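Extracellular endo-alpha-(1->5)-L-arabinanase 1 (PDB 1UV4) cleaves internal alpha-1,5-arabinofuranosyl linkages of linear arabinan and of branched sugar beet arabinan, a key step in plant cell-wall degradation. Local coordinates at residues A[208-220]-A[240-254]. Sequence-based numbering, arbitrary orientation.
Sequences GVNSTYKIAYGRS and GTILDSGNDQWKGPG. With EDO (1,2-ethanediol), chain E.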
ATOM      1  N   GLY A 208       4.422   9.260  19.098  1.00 19.54           N
ATOM      2  CA  GLY A 208       3.505  10.333  18.711  1.00 19.25           C
ATOM      3  C   GLY A 208       3.544  10.747  17.238  1.00 18.94           C
ATOM      4  O   GLY A 208       2.881  11.709  16.862  1.00 19.67           O
ATOM      5  N   VAL A 209       4.302  10.030  16.414  1.00 18.11           N
ATOM      6  CA  VAL A 209       4.448  10.351  14.990  1.00 18.08           C
ATOM      7  C   VAL A 209       4.019   9.148  14.171  1.00 17.01           C
ATOM      8  O   VAL A 209       3.325   9.308  13.150  1.00 17.88           O
ATOM      9  CB  VAL A 209       5.910  10.737  14.615  1.00 18.17           C
ATOM     10  CG1 VAL A 209       6.085  10.901  13.071  1.00 18.48           C
ATOM     11  CG2 VAL A 209       6.360  12.007  15.344  1.00 19.75           C
ATOM     12  N   ASN A 210       4.438   7.947  14.586  1.00 16.31           N
ATOM     13  CA  ASN A 210       3.956   6.707  13.973  1.00 15.11           C
ATOM     14  C   ASN A 210       4.317   6.521  12.514  1.00 16.21           C
ATOM     15  O   ASN A 210       3.546   5.910  11.762  1.00 17.34           O
ATOM     16  CB  ASN A 210       2.440   6.567  14.167  1.00 14.99           C
ATOM     17  CG  ASN A 210       1.995   6.909  15.567  1.00 15.23           C
ATOM     18  OD1 ASN A 210       1.122   7.749  15.760  1.00 17.20           O
ATOM     19  ND2 ASN A 210       2.609   6.273  16.561  1.00 15.04           N
ATOM     20  N   SER A 211       5.525   6.945  12.143  1.00 15.18           N
ATOM     21  CA  SER A 211       6.055   6.622  10.838  1.00 16.06           C
ATOM     22  C   SER A 211       6.393   5.144  10.741  1.00 15.00           C
ATOM     23  O   SER A 211       6.451   4.399  11.717  1.00 14.37           O
ATOM     24  CB  SER A 211       7.293   7.444  10.521  1.00 17.77           C
ATOM     25  OG  SER A 211       7.467   7.439   9.093  1.00 23.14           O
ATOM     26  N   THR A 212       6.606   4.701   9.508  1.00 14.25           N
ATOM     27  CA  THR A 212       7.063   3.358   9.279  1.00 13.62           C
ATOM     28  C   THR A 212       8.470   3.165   9.861  1.00 13.28           C
ATOM     29  O   THR A 212       9.229   4.090   9.991  1.00 14.37           O
ATOM     30  CB  THR A 212       7.096   3.032   7.789  1.00 13.90           C
ATOM     31  OG1 THR A 212       7.831   4.041   7.105  1.00 13.46           O
ATOM     32  CG2 THR A 212       5.706   3.010   7.175  1.00 14.42           C
ATOM     33  N   TYR A 213       8.788   1.922  10.180  1.00 13.10           N
ATOM     34  CA  TYR A 213      10.003   1.551  10.891  1.00 13.57           C
ATOM     35  C   TYR A 213      10.665   0.295  10.295  1.00 11.75           C
ATOM     36  O   TYR A 213      11.878   0.272  10.130  1.00 12.18           O
ATOM     37  CB  TYR A 213       9.646   1.278  12.370  1.00 15.72           C
ATOM     38  CG  TYR A 213      10.780   1.115  13.323  1.00 17.23           C
ATOM     39  CD1 TYR A 213      11.836   2.041  13.355  1.00 20.17           C
ATOM     40  CD2 TYR A 213      10.754   0.120  14.295  1.00 19.75           C
ATOM     41  CE1 TYR A 213      12.868   1.913  14.265  1.00 23.16           C
ATOM     42  CE2 TYR A 213      11.773  -0.001  15.221  1.00 22.33           C
ATOM     43  CZ  TYR A 213      12.823   0.898  15.205  1.00 23.04           C
ATOM     44  OH  TYR A 213      13.866   0.807  16.115  1.00 28.22           O
ATOM     45  N   LYS A 214       9.896  -0.758  10.027  1.00 11.61           N
ATOM     46  CA  LYS A 214      10.445  -1.973   9.438  1.00 12.80           C
ATOM     47  C   LYS A 214       9.433  -2.606   8.495  1.00 13.87           C
ATOM     48  O   LYS A 214       8.254  -2.335   8.580  1.00 14.14           O
ATOM     49  CB  LYS A 214      10.749  -3.008  10.516  1.00 13.57           C
ATOM     50  CG  LYS A 214      11.618  -2.578  11.626  1.00 15.93           C
ATOM     51  CD  LYS A 214      11.825  -3.760  12.584  1.00 16.94           C
ATOM     52  CE  LYS A 214      12.196  -3.247  13.955  1.00 17.65           C
ATOM     53  NZ  LYS A 214      12.767  -4.280  14.872  1.00 22.35           N
ATOM     54  N   ILE A 215       9.911  -3.422   7.556  1.00 12.82           N
ATOM     55  CA  ILE A 215       9.087  -4.234   6.670  1.00 12.07           C
ATOM     56  C   ILE A 215       9.131  -5.669   7.173  1.00 11.99           C
ATOM     57  O   ILE A 215      10.209  -6.196   7.326  1.00 13.38           O
ATOM     58  CB  ILE A 215       9.560  -4.161   5.230  1.00 11.70           C
ATOM     59  CG1 ILE A 215       9.436  -2.738   4.713  1.00 14.41           C
ATOM     60  CG2 ILE A 215       8.823  -5.098   4.337  1.00 13.56           C
ATOM     61  CD1 ILE A 215      10.099  -2.486   3.424  1.00 13.95           C
ATOM     62  N   ALA A 216       7.967  -6.274   7.399  1.00 12.64           N
ATOM     63  CA  ALA A 216       7.823  -7.615   8.001  1.00 12.67           C
ATOM     64  C   ALA A 216       6.974  -8.512   7.106  1.00 13.20           C
ATOM     65  O   ALA A 216       6.085  -8.013   6.468  1.00 13.31           O
ATOM     66  CB  ALA A 216       7.215  -7.527   9.376  1.00 13.37           C
ATOM     67  N   TYR A 217       7.229  -9.833   7.136  1.00 13.72           N
ATOM     68  CA  TYR A 217       6.498 -10.748   6.247  1.00 13.67           C
ATOM     69  C   TYR A 217       6.135 -12.088   6.847  1.00 12.99           C
ATOM     70  O   TYR A 217       6.695 -12.539   7.848  1.00 11.94           O
ATOM     71  CB  TYR A 217       7.237 -10.928   4.930  1.00 13.98           C
ATOM     72  CG  TYR A 217       8.580 -11.570   5.047  1.00 12.62           C
ATOM     73  CD1 TYR A 217       8.724 -12.953   5.158  1.00 13.32           C
ATOM     74  CD2 TYR A 217       9.746 -10.800   5.056  1.00 13.56           C
ATOM     75  CE1 TYR A 217       9.966 -13.544   5.256  1.00 12.73           C
ATOM     76  CE2 TYR A 217      10.966 -11.364   5.171  1.00 14.44           C
ATOM     77  CZ  TYR A 217      11.113 -12.734   5.253  1.00 12.72           C
ATOM     78  OH  TYR A 217      12.370 -13.298   5.356  1.00 14.47           O
ATOM     79  N   GLY A 218       5.161 -12.727   6.218  1.00 12.80           N
ATOM     80  CA  GLY A 218       4.752 -14.073   6.596  1.00 13.19           C
ATOM     81  C   GLY A 218       4.099 -14.736   5.398  1.00 12.43           C
ATOM     82  O   GLY A 218       3.866 -14.097   4.355  1.00 11.90           O
ATOM     83  N   ARG A 219       3.778 -16.012   5.517  1.00 11.86           N
ATOM     84  CA  ARG A 219       3.190 -16.778   4.394  1.00 10.72           C
ATOM     85  C   ARG A 219       2.070 -17.704   4.875  1.00 11.54           C
ATOM     86  O   ARG A 219       2.092 -18.185   6.024  1.00 12.38           O
ATOM     87  CB  ARG A 219       4.243 -17.588   3.638  1.00 12.21           C
ATOM     88  CG  ARG A 219       4.753 -18.850   4.332  1.00 11.86           C
ATOM     89  CD  ARG A 219       5.933 -19.511   3.668  1.00 12.66           C
ATOM     90  NE  ARG A 219       6.274 -20.776   4.338  1.00 11.46           N
ATOM     91  CZ  ARG A 219       7.273 -21.574   3.966  1.00 12.35           C
ATOM     92  NH1 ARG A 219       8.031 -21.268   2.923  1.00 11.25           N
ATOM     93  NH2 ARG A 219       7.498 -22.680   4.632  1.00 14.07           N
ATOM     94  N   SER A 220       1.212 -18.088   3.948  1.00 12.54           N
ATOM     95  CA  SER A 220       0.066 -18.900   4.270  1.00 12.93           C
ATOM     96  C   SER A 220      -0.366 -19.706   3.040  1.00 12.33           C
ATOM     97  O   SER A 220      -0.324 -19.218   1.939  1.00 12.60           O
ATOM     98  CB  SER A 220      -1.071 -18.028   4.742  1.00 13.41           C
ATOM     99  OG  SER A 220      -2.224 -18.821   4.999  1.00 15.44           O
ATOM    100  N   GLY A 240       5.957 -11.798  12.138  1.00 12.81           N
ATOM    101  CA  GLY A 240       6.449 -11.177  10.915  1.00 12.65           C
ATOM    102  C   GLY A 240       7.963 -11.126  10.961  1.00 12.70           C
ATOM    103  O   GLY A 240       8.585 -10.609  11.902  1.00 13.12           O
ATOM    104  N   THR A 241       8.588 -11.737   9.952  1.00 13.38           N
ATOM    105  CA  THR A 241      10.018 -11.752   9.823  1.00 12.36           C
ATOM    106  C   THR A 241      10.432 -10.457   9.160  1.00 12.12           C
ATOM    107  O   THR A 241       9.767 -10.000   8.260  1.00 12.85           O
ATOM    108  CB  THR A 241      10.439 -12.986   8.966  1.00 12.97           C
ATOM    109  OG1 THR A 241      10.092 -14.198   9.654  1.00 12.80           O
ATOM    110  CG2 THR A 241      11.919 -13.049   8.751  1.00 13.38           C
ATOM    111  N   ILE A 242      11.551  -9.883   9.595  1.00 12.92           N
ATOM    112  CA  ILE A 242      11.967  -8.570   9.151  1.00 13.51           C
ATOM    113  C   ILE A 242      12.817  -8.720   7.906  1.00 13.65           C
ATOM    114  O   ILE A 242      13.925  -9.301   7.922  1.00 15.18           O
ATOM    115  CB  ILE A 242      12.697  -7.793  10.267  1.00 12.79           C
ATOM    116  CG1 ILE A 242      11.832  -7.703  11.574  1.00 11.65           C
ATOM    117  CG2 ILE A 242      13.144  -6.445   9.738  1.00 14.30           C
ATOM    118  CD1 ILE A 242      10.447  -7.204  11.418  1.00 11.53           C
ATOM    119  N   LEU A 243      12.283  -8.162   6.836  1.00 13.37           N
ATOM    120  CA  LEU A 243      12.995  -7.996   5.576  1.00 14.31           C
ATOM    121  C   LEU A 243      13.969  -6.843   5.604  1.00 13.47           C
ATOM    122  O   LEU A 243      15.067  -6.936   5.058  1.00 14.22           O
ATOM    123  CB  LEU A 243      12.015  -7.729   4.449  1.00 13.75           C
ATOM    124  CG  LEU A 243      12.619  -7.654   3.030  1.00 13.93           C
ATOM    125  CD1 LEU A 243      13.209  -9.001   2.613  1.00 16.32           C
ATOM    126  CD2 LEU A 243      11.589  -7.159   2.083  1.00 14.98           C
ATOM    127  N   ASP A 244      13.578  -5.754   6.265  1.00 12.61           N
ATOM    128  CA  ASP A 244      14.329  -4.504   6.125  1.00 12.39           C
ATOM    129  C   ASP A 244      14.009  -3.638   7.309  1.00 12.75           C
ATOM    130  O   ASP A 244      12.845  -3.348   7.573  1.00 13.28           O
ATOM    131  CB  ASP A 244      13.842  -3.850   4.841  1.00 13.08           C
ATOM    132  CG  ASP A 244      14.665  -2.652   4.369  1.00 13.97           C
ATOM    133  OD1 ASP A 244      15.477  -2.070   5.115  1.00 13.30           O
ATOM    134  OD2 ASP A 244      14.543  -2.236   3.185  1.00 15.19           O
ATOM    135  N   SER A 245      15.047  -3.231   8.018  1.00 13.91           N
ATOM    136  CA  SER A 245      14.928  -2.298   9.126  1.00 14.16           C
ATOM    137  C   SER A 245      15.750  -1.029   8.880  1.00 13.84           C
ATOM    138  O   SER A 245      15.994  -0.270   9.799  1.00 13.81           O
ATOM    139  CB  SER A 245      15.310  -2.981  10.449  1.00 14.25           C
ATOM    140  OG  SER A 245      16.606  -3.477  10.389  1.00 18.17           O
ATOM    141  N   GLY A 246      16.178  -0.805   7.631  1.00 13.13           N
ATOM    142  CA  GLY A 246      16.921   0.382   7.295  1.00 13.22           C
ATOM    143  C   GLY A 246      18.405   0.167   7.449  1.00 13.03           C
ATOM    144  O   GLY A 246      18.895  -0.909   7.745  1.00 14.07           O
ATOM    145  N   ASN A 247      19.147   1.244   7.258  1.00 11.46           N
ATOM    146  CA  ASN A 247      20.587   1.192   7.400  1.00 11.29           C
ATOM    147  C   ASN A 247      21.108   2.577   7.806  1.00 12.10           C
ATOM    148  O   ASN A 247      20.319   3.369   8.303  1.00 12.07           O
ATOM    149  CB  ASN A 247      21.242   0.570   6.152  1.00 10.23           C
ATOM    150  CG  ASN A 247      21.011   1.341   4.883  1.00 13.16           C
ATOM    151  OD1 ASN A 247      20.747   2.632   4.974  1.00 11.39           O
ATOM    152  ND2 ASN A 247      21.142   0.768   3.748  1.00 16.48           N
ATOM    153  N   ASP A 248      22.384   2.883   7.569  1.00 11.45           N
ATOM    154  CA  ASP A 248      22.994   4.114   8.085  1.00 11.72           C
ATOM    155  C   ASP A 248      22.320   5.342   7.479  1.00 11.10           C
ATOM    156  O   ASP A 248      22.154   6.367   8.137  1.00 11.72           O
ATOM    157  CB  ASP A 248      24.506   4.224   7.745  1.00 11.81           C
ATOM    158  CG  ASP A 248      25.372   3.071   8.296  1.00 12.35           C
ATOM    159  OD1 ASP A 248      24.858   1.932   8.375  1.00 17.70           O
ATOM    160  OD2 ASP A 248      26.562   3.242   8.604  1.00 12.16           O
ATOM    161  N   GLN A 249      22.061   5.276   6.189  1.00  9.88           N
ATOM    162  CA  GLN A 249      21.486   6.399   5.450  1.00 10.95           C
ATOM    163  C   GLN A 249      19.957   6.391   5.397  1.00 11.07           C
ATOM    164  O   GLN A 249      19.310   7.452   5.473  1.00 12.01           O
ATOM    165  CB  GLN A 249      21.984   6.408   4.018  1.00 10.85           C
ATOM    166  CG  GLN A 249      21.373   7.529   3.167  1.00 13.25           C
ATOM    167  CD  GLN A 249      21.988   7.678   1.780  1.00 16.45           C
ATOM    168  OE1 GLN A 249      22.920   6.953   1.403  1.00 17.46           O
ATOM    169  NE2 GLN A 249      21.477   8.610   1.022  1.00 16.77           N
ATOM    170  N   TRP A 250      19.364   5.220   5.235  1.00  9.55           N
ATOM    171  CA  TRP A 250      17.938   5.071   4.930  1.00  9.87           C
ATOM    172  C   TRP A 250      17.194   4.577   6.164  1.00 11.36           C
ATOM    173  O   TRP A 250      17.390   3.472   6.625  1.00 11.41           O
ATOM    174  CB  TRP A 250      17.764   4.109   3.773  1.00 10.45           C
ATOM    175  CG  TRP A 250      18.322   4.689   2.526  1.00  9.96           C
ATOM    176  CD1 TRP A 250      19.409   4.250   1.865  1.00 10.81           C
ATOM    177  CD2 TRP A 250      17.817   5.801   1.777  1.00 10.11           C
ATOM    178  NE1 TRP A 250      19.654   5.034   0.765  1.00 13.03           N
ATOM    179  CE2 TRP A 250      18.687   5.999   0.694  1.00 10.61           C
ATOM    180  CE3 TRP A 250      16.728   6.688   1.930  1.00 11.20           C
ATOM    181  CZ2 TRP A 250      18.502   7.012  -0.242  1.00 12.74           C
ATOM    182  CZ3 TRP A 250      16.554   7.685   0.994  1.00 10.84           C
ATOM    183  CH2 TRP A 250      17.430   7.843  -0.065  1.00 12.73           C
ATOM    184  N   LYS A 251      16.324   5.423   6.708  1.00 12.71           N
ATOM    185  CA  LYS A 251      15.626   5.144   7.939  1.00 13.11           C
ATOM    186  C   LYS A 251      14.154   4.818   7.674  1.00 13.65           C
ATOM    187  O   LYS A 251      13.537   5.300   6.712  1.00 14.12           O
ATOM    188  CB  LYS A 251      15.748   6.345   8.891  1.00 12.49           C
ATOM    189  CG  LYS A 251      17.189   6.823   9.091  1.00 14.13           C
ATOM    190  CD  LYS A 251      18.038   5.741   9.682  1.00 15.16           C
ATOM    191  CE  LYS A 251      19.372   6.241  10.194  1.00 15.40           C
ATOM    192  NZ  LYS A 251      20.324   5.095  10.581  1.00 18.40           N
ATOM    193  N   GLY A 252      13.562   4.035   8.560  1.00 14.16           N
ATOM    194  CA  GLY A 252      12.133   3.798   8.552  1.00 13.61           C
ATOM    195  C   GLY A 252      11.537   3.305   7.252  1.00 14.72           C
ATOM    196  O   GLY A 252      10.503   3.832   6.790  1.00 13.84           O
ATOM    197  N   PRO A 253      12.116   2.262   6.657  1.00 13.99           N
ATOM    198  CA  PRO A 253      11.532   1.726   5.414  1.00 14.60           C
ATOM    199  C   PRO A 253      10.119   1.218   5.623  1.00 14.60           C
ATOM    200  O   PRO A 253       9.779   0.663   6.644  1.00 15.51           O
ATOM    201  CB  PRO A 253      12.429   0.560   5.047  1.00 15.22           C
ATOM    202  CG  PRO A 253      13.012   0.155   6.359  1.00 15.29           C
ATOM    203  CD  PRO A 253      13.248   1.438   7.109  1.00 14.73           C
ATOM    204  N   GLY A 254       9.279   1.456   4.628  1.00 13.31           N
ATOM    205  CA  GLY A 254       7.893   1.041   4.696  1.00 13.20           C
ATOM    206  C   GLY A 254       7.102   1.439   3.492  1.00 13.17           C
ATOM    207  O   GLY A 254       7.665   1.877   2.476  1.00 12.31           O
TER
HETATM  208  C1  EDO E1295      16.258   0.858   3.286  1.00 27.24           C
HETATM  209  O1  EDO E1295      15.440   0.082   2.419  1.00 26.84           O
HETATM  210  C2  EDO E1295      17.672   0.331   3.302  1.00 29.36           C
HETATM  211  O2  EDO E1295      17.776  -0.760   4.199  1.00 31.97           O
HETATM  212  O   HOH W   1      14.230   0.516  11.477  1.00 25.12           O
HETATM  213  O   HOH W   2      14.343 -11.442   5.720  1.00 30.02           O
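A chi1 of 64° sets Tyr217 CG between the backbone N and the carbonyl carbon, and the ring it carries lies against Thr241, whose CB stands 3.9 Å from the ring centroid, over the face, in a CH-pi contact. Thr241 chi1, -64°, turns CG2 away from the backbone N, to 3.4 Å from Tyr217 OH; a water hydrogen-bonded to that hydroxyl also donates to Ile242 O. The Leu243 side chain runs at about a right angle to that of Tyr217, its CB 3.9 Å from Tyr217 CE2, and lies side by side with Ile215, Leu243 CD2 being 4.1 Å from Ile215 CG2. On the other face of the sheet, Ile242 CD1 packs on Ala216 CB and on the extended chain of Lys214.

The backbones pair antiparallel: Tyr217 and Thr241 exchange two hydrogen bonds, Leu243 N donates to Ile215 O, and Ile215 N meets Asp244 O at 2.9 Å with an N-H...O angle of 168°. Leu243 and Asp244 both face Ile215, which defines a classic beta bulge. Strand 241-244, beside 212-220, is outermost in one four-stranded blade of the GH43 propeller; 250-254 already belongs to the next.

Asp244 OD1 accepts from Gly246 N, an Asx turn, and OD2 is hydrogen-bonded to Tyr293 OH; ethanediol, probably from the crystallisation liquor, binds both oxygens. Water 1 donates to Tyr213 O and Ser245 O. Pro253 O is buried without a polar partner. Thr212 OG1, donating to Gly252 O over 2.7 Å and hydrogen-bonded to His267, ties the blades together beside Glu185, consistent with a fixed setting for this inferred proton donor.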